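Local coordinates for structural protein ORF273 (Acidianus two-tailed virus, PDB 4ART) that is a thermo- and acid-stable structural protein of the virion of an archaeal virus, with a fold new when determined and a precise role still to be established, at residues 169-172 and 173-177. Residues are numbered along the deposited sequence; the frame is centred on the assembly and turned at random.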
loop_
_atom_site.group_PDB
_atom_site.type_symbol
_atom_site.label_atom_id
_atom_site.label_comp_id
_atom_site.label_asym_id
_atom_site.label_seq_id
_atom_site.Cartn_x
_atom_site.Cartn_y
_atom_site.Cartn_z
ATOM N N LEU A 169 -1.602 -14.173 -14.371
ATOM C CA LEU A 169 -2.056 -14.319 -12.994
ATOM C C LEU A 169 -2.963 -15.533 -12.856
ATOM O O LEU A 169 -3.405 -15.844 -11.744
ATOM C CB LEU A 169 -2.784 -13.032 -12.519
ATOM C CG LEU A 169 -1.881 -11.867 -12.133
ATOM C CD1 LEU A 169 -2.686 -10.563 -12.017
ATOM C CD2 LEU A 169 -1.096 -12.190 -10.833
ATOM N N ARG A 170 -3.259 -16.212 -13.983
ATOM C CA ARG A 170 -4.111 -17.407 -14.124
ATOM C C ARG A 170 -5.561 -17.095 -13.771
ATOM O O ARG A 170 -6.358 -18.011 -13.525
ATOM C CB ARG A 170 -3.585 -18.633 -13.338
ATOM C CG ARG A 170 -2.197 -19.145 -13.763
ATOM C CD ARG A 170 -1.787 -20.392 -12.993
ATOM N NE ARG A 170 -2.660 -21.542 -13.271
ATOM C CZ ARG A 170 -3.602 -22.004 -12.448
ATOM N NH1 ARG A 170 -3.808 -21.425 -11.267
ATOM N NH2 ARG A 170 -4.343 -23.047 -12.798
ATOM N N ILE A 171 -5.912 -15.800 -13.803
ATOM C CA ILE A 171 -7.267 -15.346 -13.519
ATOM C C ILE A 171 -8.322 -16.066 -14.382
ATOM O O ILE A 171 -9.299 -16.522 -13.792
ATOM C CB ILE A 171 -7.391 -13.802 -13.457
ATOM C CG1 ILE A 171 -6.746 -13.260 -12.170
ATOM C CG2 ILE A 171 -8.848 -13.355 -13.550
ATOM C CD1 ILE A 171 -6.447 -11.770 -12.139
ATOM N N PRO A 172 -8.175 -16.231 -15.729
ATOM C CA PRO A 172 -9.234 -16.906 -16.508
ATOM C C PRO A 172 -9.553 -18.326 -16.063
ATOM O O PRO A 172 -10.737 -18.674 -15.983
ATOM C CB PRO A 172 -8.693 -16.866 -17.941
ATOM C CG PRO A 172 -7.796 -15.678 -17.952
ATOM C CD PRO A 172 -7.111 -15.757 -16.629
ATOM N N GLN A 173 -8.500 -19.136 -15.762
ATOM C CA GLN A 173 -8.617 -20.528 -15.286
ATOM C C GLN A 173 -9.314 -20.596 -13.930
ATOM O O GLN A 173 -10.143 -21.478 -13.729
ATOM C CB GLN A 173 -7.237 -21.201 -15.165
ATOM C CG GLN A 173 -6.461 -21.265 -16.454
ATOM C CD GLN A 173 -5.454 -20.153 -16.600
ATOM O OE1 GLN A 173 -5.774 -18.958 -16.509
ATOM N NE2 GLN A 173 -4.233 -20.531 -16.992
ATOM N N ILE A 174 -8.954 -19.689 -12.993
ATOM C CA ILE A 174 -9.552 -19.642 -11.635
ATOM C C ILE A 174 -11.031 -19.217 -11.681
ATOM O O ILE A 174 -11.842 -19.804 -10.962
ATOM C CB ILE A 174 -8.683 -18.833 -10.615
ATOM C CG1 ILE A 174 -7.234 -19.412 -10.539
ATOM C CG2 ILE A 174 -9.339 -18.791 -9.232
ATOM C CD1 ILE A 174 -6.121 -18.495 -9.859
ATOM N N VAL A 175 -11.376 -18.224 -12.558
ATOM C CA VAL A 175 -12.739 -17.715 -12.789
ATOM C C VAL A 175 -13.553 -18.846 -13.405
ATOM O O VAL A 175 -14.670 -19.060 -12.979
ATOM C CB VAL A 175 -12.759 -16.405 -13.648
ATOM C CG1 VAL A 175 -14.150 -16.074 -14.154
ATOM C CG2 VAL A 175 -12.205 -15.225 -12.861
ATOM N N GLU A 176 -12.979 -19.602 -14.373
ATOM C CA GLU A 176 -13.666 -20.723 -15.031
ATOM C C GLU A 176 -13.961 -21.854 -14.052
ATOM O O GLU A 176 -15.096 -22.325 -14.001
ATOM C CB GLU A 176 -12.881 -21.233 -16.243
ATOM C CG GLU A 176 -13.760 -21.921 -17.273
ATOM C CD GLU A 176 -13.128 -22.115 -18.640
ATOM O OE1 GLU A 176 -12.335 -21.242 -19.064
ATOM O OE2 GLU A 176 -13.489 -23.104 -19.319
ATOM N N GLN A 177 -12.966 -22.238 -13.238
ATOM C CA GLN A 177 -13.112 -23.284 -12.234
ATOM C C GLN A 177 -14.177 -22.926 -11.184
ATOM O O GLN A 177 -14.987 -23.768 -10.811
ATOM C CB GLN A 177 -11.752 -23.542 -11.556
ATOM C CG GLN A 177 -11.698 -24.826 -10.723
ATOM C CD GLN A 177 -11.711 -26.086 -11.575
ATOM O OE1 GLN A 177 -11.356 -26.084 -12.769
ATOM N NE2 GLN A 177 -12.132 -27.192 -10.978
#
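I174 N donates to R170 O at 3.1 Å, the first of three successive backbone hydrogen bonds that build the opening turn of helix 171-179. V175 N follows with I171 O at 3.0 Å. E176 N then bonds P172 O at 2.9 Å, somewhat less straight than the two before it. R170 does double duty here: with positive phi it closes the preceding helix 162-168 in a Schellman motif, and it is also the N-cap of the next helix. P172 suits this first turn, where its missing N-H costs no helical bond.

The R170 side chain reaches forward along the first turn. Its chain bends at chi3 (65°), which swings the guanidinium across I174, with NH1 4.0 Å from I174 CD1, while Q173 CB lies over one guanidinium face. NH1 also hydrogen-bonds OE1 of Q202, whose NE2 in turn bonds L169 O, so the Q202 amide grips two neighbouring residues of the linker between the helices. Deeper in, I171 CG2 meets V175 CG2 at 3.9 Å, one helical turn on. Both residues are buried, on the side of the helix that meets helix 113-123.

Two helices pack against this joint. I171, P172 and V175 rest on helix 113-123 through L117, Y120 and L121, while I174 lies against I194, I197 and V198 of helix 188-201, where I171 also reaches V198. The tight turn thus links helix 162-168, which follows strand 154-161 of the mixed sheet, to a short helix packed on these two.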